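Local coordinates for haloacid dehalogenase-like hydrolase (Klebsiella pneumoniae subsp. pneumoniae, PDB 3PGV), which is probably a magnesium-dependent phosphatase of the Cof family within the haloacid dehalogenase-like hydrolase superfamily, at residues 101-115 and 153-166. Numbering follows the deposited sequence.
Sequences NLDRDIAADLFEIVR and YEPGELDPQGISKV. With EDO (1,2-ethanediol), chain H.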
loop_
_atom_site.group_PDB
_atom_site.type_symbol
_atom_site.label_atom_id
_atom_site.label_comp_id
_atom_site.label_asym_id
_atom_site.label_seq_id
_atom_site.Cartn_x
_atom_site.Cartn_y
_atom_site.Cartn_z
ATOM N N ASN A 101 4.181 9.310 10.459
ATOM C CA ASN A 101 4.465 10.287 9.423
ATOM C C ASN A 101 5.936 10.468 9.140
ATOM O O ASN A 101 6.778 10.032 9.914
ATOM C CB ASN A 101 3.815 11.637 9.792
ATOM C CG ASN A 101 2.331 11.561 9.899
ATOM O OD1 ASN A 101 1.657 10.968 9.059
ATOM N ND2 ASN A 101 1.785 12.170 10.925
ATOM N N LEU A 102 6.247 11.126 8.017
ATOM C CA LEU A 102 7.618 11.490 7.643
ATOM C C LEU A 102 8.154 12.553 8.589
ATOM O O LEU A 102 7.386 13.438 9.016
ATOM C CB LEU A 102 7.623 12.041 6.212
ATOM C CG LEU A 102 7.669 11.006 5.105
ATOM C CD1 LEU A 102 7.037 11.555 3.822
ATOM C CD2 LEU A 102 9.122 10.542 4.846
ATOM N N ASP A 103 9.480 12.515 8.885
ATOM C CA ASP A 103 10.115 13.571 9.689
ATOM C C ASP A 103 9.938 14.921 8.982
ATOM O O ASP A 103 9.968 14.981 7.733
ATOM C CB ASP A 103 11.606 13.271 9.923
ATOM C CG ASP A 103 11.873 12.170 10.943
ATOM O OD1 ASP A 103 10.886 11.627 11.510
ATOM O OD2 ASP A 103 13.072 11.880 11.211
ATOM N N ARG A 104 9.663 15.984 9.765
ATOM C CA ARG A 104 9.339 17.320 9.243
ATOM C C ARG A 104 10.366 17.836 8.222
ATOM O O ARG A 104 9.983 18.339 7.171
ATOM C CB ARG A 104 9.175 18.317 10.395
ATOM C CG ARG A 104 8.410 19.567 10.016
ATOM C CD ARG A 104 8.390 20.576 11.155
ATOM N NE ARG A 104 7.615 21.769 10.809
ATOM C CZ ARG A 104 8.101 22.794 10.113
ATOM N NH1 ARG A 104 9.356 22.767 9.661
ATOM N NH2 ARG A 104 7.327 23.831 9.825
ATOM N N ASP A 105 11.658 17.728 8.544
ATOM C CA ASP A 105 12.727 18.217 7.670
ATOM C C ASP A 105 12.737 17.473 6.336
ATOM O O ASP A 105 12.974 18.089 5.297
ATOM C CB ASP A 105 14.100 18.105 8.366
ATOM C CG ASP A 105 14.490 16.684 8.720
ATOM O OD1 ASP A 105 13.649 15.967 9.303
ATOM O OD2 ASP A 105 15.619 16.279 8.384
ATOM N N ILE A 106 12.443 16.145 6.362
ATOM C CA ILE A 106 12.425 15.321 5.155
ATOM C C ILE A 106 11.199 15.663 4.295
ATOM O O ILE A 106 11.331 15.872 3.084
ATOM C CB ILE A 106 12.503 13.807 5.496
ATOM C CG1 ILE A 106 13.763 13.487 6.336
ATOM C CG2 ILE A 106 12.436 12.941 4.211
ATOM C CD1 ILE A 106 13.978 12.004 6.597
ATOM N N ALA A 107 10.020 15.787 4.933
ATOM C CA ALA A 107 8.799 16.181 4.235
ATOM C C ALA A 107 8.985 17.562 3.540
ATOM O O ALA A 107 8.708 17.690 2.352
ATOM C CB ALA A 107 7.631 16.228 5.204
ATOM N N ALA A 108 9.564 18.537 4.253
ATOM C CA ALA A 108 9.810 19.875 3.700
ATOM C C ALA A 108 10.666 19.822 2.444
ATOM O O ALA A 108 10.349 20.500 1.457
ATOM C CB ALA A 108 10.463 20.764 4.747
ATOM N N ASP A 109 11.733 18.970 2.451
ATOM C CA ASP A 109 12.617 18.799 1.294
ATOM C C ASP A 109 11.926 18.059 0.162
ATOM O O ASP A 109 12.067 18.449 -0.990
ATOM C CB ASP A 109 13.922 18.082 1.695
ATOM C CG ASP A 109 14.837 18.917 2.592
ATOM O OD1 ASP A 109 14.730 20.167 2.556
ATOM O OD2 ASP A 109 15.685 18.321 3.293
ATOM N N LEU A 110 11.163 16.997 0.487
ATOM C CA LEU A 110 10.419 16.208 -0.509
ATOM C C LEU A 110 9.412 17.049 -1.261
ATOM O O LEU A 110 9.158 16.796 -2.444
ATOM C CB LEU A 110 9.706 15.021 0.160
ATOM C CG LEU A 110 10.609 13.863 0.613
ATOM C CD1 LEU A 110 9.823 12.862 1.443
ATOM C CD2 LEU A 110 11.257 13.169 -0.582
ATOM N N PHE A 111 8.842 18.084 -0.588
ATOM C CA PHE A 111 7.854 18.988 -1.204
ATOM C C PHE A 111 8.430 19.736 -2.409
ATOM O O PHE A 111 7.676 20.141 -3.294
ATOM C CB PHE A 111 7.355 20.012 -0.183
ATOM C CG PHE A 111 6.507 19.485 0.948
ATOM C CD1 PHE A 111 6.027 18.179 0.933
ATOM C CD2 PHE A 111 6.110 20.320 1.987
ATOM C CE1 PHE A 111 5.242 17.694 1.983
ATOM C CE2 PHE A 111 5.317 19.836 3.032
ATOM C CZ PHE A 111 4.885 18.524 3.019
ATOM N N GLU A 112 9.767 19.944 -2.429
ATOM C CA GLU A 112 10.422 20.828 -3.383
ATOM C C GLU A 112 11.578 20.183 -4.138
ATOM O O GLU A 112 12.156 20.825 -5.008
ATOM C CB GLU A 112 10.916 22.103 -2.646
ATOM C CG GLU A 112 9.786 22.936 -2.038
ATOM C CD GLU A 112 8.736 23.371 -3.054
ATOM O OE1 GLU A 112 9.127 23.856 -4.140
ATOM O OE2 GLU A 112 7.527 23.219 -2.765
ATOM N N ILE A 113 11.940 18.925 -3.799
ATOM C CA ILE A 113 13.121 18.266 -4.377
ATOM C C ILE A 113 13.138 18.278 -5.920
ATOM O O ILE A 113 14.199 18.490 -6.520
ATOM C CB ILE A 113 13.384 16.851 -3.758
ATOM C CG1 ILE A 113 14.809 16.345 -4.108
ATOM C CG2 ILE A 113 12.292 15.835 -4.156
ATOM C CD1 ILE A 113 15.286 15.052 -3.328
ATOM N N VAL A 114 11.960 18.114 -6.557
ATOM C CA VAL A 114 11.870 18.114 -8.027
ATOM C C VAL A 114 10.802 19.086 -8.516
ATOM O O VAL A 114 10.089 18.789 -9.466
ATOM C CB VAL A 114 11.674 16.684 -8.607
ATOM C CG1 VAL A 114 12.975 15.895 -8.563
ATOM C CG2 VAL A 114 10.564 15.941 -7.875
ATOM N N ARG A 115 10.718 20.278 -7.881
ATOM C CA ARG A 115 9.742 21.293 -8.260
ATOM C C ARG A 115 9.878 21.688 -9.731
ATOM O O ARG A 115 8.866 21.873 -10.422
ATOM C CB ARG A 115 9.894 22.536 -7.383
ATOM C CG ARG A 115 8.855 23.609 -7.682
ATOM C CD ARG A 115 7.851 23.642 -6.592
ATOM N NE ARG A 115 6.502 23.827 -7.081
ATOM C CZ ARG A 115 5.431 23.743 -6.310
ATOM N NH1 ARG A 115 5.556 23.470 -5.016
ATOM N NH2 ARG A 115 4.222 23.922 -6.823
ATOM N N TYR A 153 -0.263 23.372 -4.415
ATOM C CA TYR A 153 0.569 24.102 -3.454
ATOM C C TYR A 153 1.771 24.748 -4.129
ATOM O O TYR A 153 2.377 24.152 -5.016
ATOM C CB TYR A 153 0.995 23.202 -2.254
ATOM C CG TYR A 153 2.075 22.196 -2.583
ATOM C CD1 TYR A 153 1.754 20.929 -3.060
ATOM C CD2 TYR A 153 3.417 22.481 -2.348
ATOM C CE1 TYR A 153 2.743 19.979 -3.320
ATOM C CE2 TYR A 153 4.416 21.550 -2.629
ATOM C CZ TYR A 153 4.074 20.304 -3.131
ATOM O OH TYR A 153 5.055 19.392 -3.431
ATOM N N GLU A 154 2.073 25.985 -3.756
ATOM C CA GLU A 154 3.223 26.703 -4.270
ATOM C C GLU A 154 4.396 26.552 -3.297
ATOM O O GLU A 154 4.181 26.188 -2.140
ATOM C CB GLU A 154 2.873 28.184 -4.496
ATOM C CG GLU A 154 1.943 28.411 -5.693
ATOM C CD GLU A 154 2.515 27.985 -7.038
ATOM O OE1 GLU A 154 3.559 28.543 -7.448
ATOM O OE2 GLU A 154 1.904 27.105 -7.691
ATOM N N PRO A 155 5.661 26.711 -3.759
ATOM C CA PRO A 155 6.795 26.514 -2.838
ATOM C C PRO A 155 6.622 27.228 -1.504
ATOM O O PRO A 155 6.293 28.410 -1.473
ATOM C CB PRO A 155 7.988 27.055 -3.627
ATOM C CG PRO A 155 7.607 26.865 -5.059
ATOM C CD PRO A 155 6.118 27.062 -5.127
ATOM N N GLY A 156 6.722 26.457 -0.414
ATOM C CA GLY A 156 6.661 26.973 0.949
ATOM C C GLY A 156 5.272 27.113 1.542
ATOM O O GLY A 156 5.139 27.370 2.741
ATOM N N GLU A 157 4.219 26.970 0.723
ATOM C CA GLU A 157 2.872 27.152 1.250
ATOM C C GLU A 157 2.218 25.848 1.808
ATOM O O GLU A 157 1.051 25.874 2.202
ATOM C CB GLU A 157 1.957 27.916 0.243
ATOM C CG GLU A 157 1.265 27.064 -0.804
ATOM C CD GLU A 157 0.422 27.861 -1.790
ATOM O OE1 GLU A 157 0.639 29.092 -1.906
ATOM O OE2 GLU A 157 -0.403 27.241 -2.500
ATOM N N LEU A 158 2.986 24.740 1.898
ATOM C CA LEU A 158 2.440 23.492 2.462
ATOM C C LEU A 158 3.127 23.115 3.791
ATOM O O LEU A 158 4.357 23.063 3.855
ATOM C CB LEU A 158 2.533 22.330 1.440
ATOM C CG LEU A 158 1.968 20.968 1.899
ATOM C CD1 LEU A 158 0.503 21.066 2.255
ATOM C CD2 LEU A 158 2.187 19.906 0.842
ATOM N N ASP A 159 2.321 22.844 4.847
ATOM C CA ASP A 159 2.834 22.469 6.164
ATOM C C ASP A 159 3.461 21.070 6.147
ATOM O O ASP A 159 2.788 20.088 5.781
ATOM C CB ASP A 159 1.732 22.545 7.231
ATOM C CG ASP A 159 2.252 22.295 8.633
ATOM O OD1 ASP A 159 3.025 23.126 9.131
ATOM O OD2 ASP A 159 1.912 21.254 9.208
ATOM N N PRO A 160 4.739 20.940 6.619
ATOM C CA PRO A 160 5.409 19.629 6.547
ATOM C C PRO A 160 5.078 18.668 7.693
ATOM O O PRO A 160 5.753 17.646 7.841
ATOM C CB PRO A 160 6.894 19.988 6.478
ATOM C CG PRO A 160 6.999 21.320 7.117
ATOM C CD PRO A 160 5.668 22.006 7.057
ATOM N N GLN A 161 3.985 18.919 8.418
ATOM C CA GLN A 161 3.546 17.989 9.453
ATOM C C GLN A 161 2.286 17.223 9.050
ATOM O O GLN A 161 1.499 17.721 8.250
ATOM C CB GLN A 161 3.383 18.696 10.805
ATOM C CG GLN A 161 4.740 19.049 11.425
ATOM C CD GLN A 161 4.636 19.700 12.763
ATOM O OE1 GLN A 161 5.431 20.571 13.108
ATOM N NE2 GLN A 161 3.696 19.253 13.575
ATOM N N GLY A 162 2.175 15.967 9.517
ATOM C CA GLY A 162 1.056 15.085 9.207
ATOM C C GLY A 162 1.201 14.411 7.857
ATOM O O GLY A 162 0.208 13.982 7.259
ATOM N N ILE A 163 2.441 14.280 7.371
ATOM C CA ILE A 163 2.682 13.719 6.031
ATOM C C ILE A 163 2.819 12.199 6.078
ATOM O O ILE A 163 3.847 11.697 6.496
ATOM C CB ILE A 163 3.916 14.396 5.351
ATOM C CG1 ILE A 163 3.883 15.962 5.490
ATOM C CG2 ILE A 163 4.077 13.943 3.896
ATOM C CD1 ILE A 163 2.628 16.642 4.947
ATOM N N SER A 164 1.775 11.466 5.646
ATOM C CA SER A 164 1.828 9.998 5.615
ATOM C C SER A 164 2.741 9.514 4.486
ATOM O O SER A 164 3.454 8.528 4.651
ATOM C CB SER A 164 0.425 9.409 5.474
ATOM O OG SER A 164 -0.256 9.958 4.359
ATOM N N LYS A 165 2.742 10.226 3.350
ATOM C CA LYS A 165 3.629 9.911 2.239
ATOM C C LYS A 165 3.725 11.022 1.211
ATOM O O LYS A 165 2.822 11.842 1.090
ATOM C CB LYS A 165 3.247 8.579 1.558
ATOM C CG LYS A 165 1.962 8.618 0.771
ATOM C CD LYS A 165 1.778 7.318 0.010
ATOM C CE LYS A 165 0.652 7.392 -0.974
ATOM N NZ LYS A 165 0.497 6.134 -1.726
ATOM N N VAL A 166 4.844 11.052 0.485
ATOM C CA VAL A 166 5.030 11.896 -0.684
ATOM C C VAL A 166 5.260 10.954 -1.865
ATOM O O VAL A 166 5.972 9.954 -1.713
ATOM C CB VAL A 166 6.220 12.898 -0.513
ATOM C CG1 VAL A 166 6.454 13.703 -1.808
ATOM C CG2 VAL A 166 5.991 13.829 0.673
HETATM C C1 EDO H . 12.295 7.866 10.833
HETATM O O1 EDO H . 10.995 8.462 10.820
HETATM C C2 EDO H . 13.282 8.759 11.596
HETATM O O2 EDO H . 12.906 8.878 12.986
HETATM O O HOH W 1 3.617 14.682 12.079
HETATM O O HOH W 2 5.313 15.095 8.476
HETATM O O HOH W 3 5.008 22.769 10.924
HETATM O O HOH W 4 6.862 23.713 -0.183
#
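Helix 104-110 packs on the open-faced cap sheet of this Cof-type hydrolase, where Phe111 enters a pocket formed by Leu158, Pro160, Ile163 and Val166. Leu158 CD2 sits over one face of its ring, 3.8 Å from the Phe111 ring centroid in a CH-pi contact, while Ile163 CD1 meets the ring edge at CZ. Phe111 CG lies beside the backbone N (chi1 -68°), which swings the ring toward the 153-166 chain. The example illustrates how polar contacts at the two ends of a segment, here 101-115, can flank an apolar centre. At the start, Leu102 N gives Ile163 O a straight bond of 2.9 Å, and Leu102 CD1 reaches Val166 CG2. Over the first turn, Pro160 CG lies 3.5 Å from Arg104 CZ, against one guanidinium face, and a water links Arg104 NH2 to OD1 of Asp159, a residue whose OD2 forms a salt bridge with Arg126. Farther along the chain, Tyr153 OH donates to Phe111 O at 2.7 Å, in the carbonyl plane. Bends at chi2 and chi3 (106° and -140°) bring the Arg115 guanidinium, one face on Pro155, across to Tyr153 O, which NH2 meets at 2.6 Å. Arg115 NH1 forms a salt bridge with Glu112 OE2 at 3.0 Å. Helix 173-187 lies alongside, its Met183 and Trp187 touching Leu110, while Phe111 extends to Val124 of strand 121-126, the neighbour of strand 163-169 in the sheet.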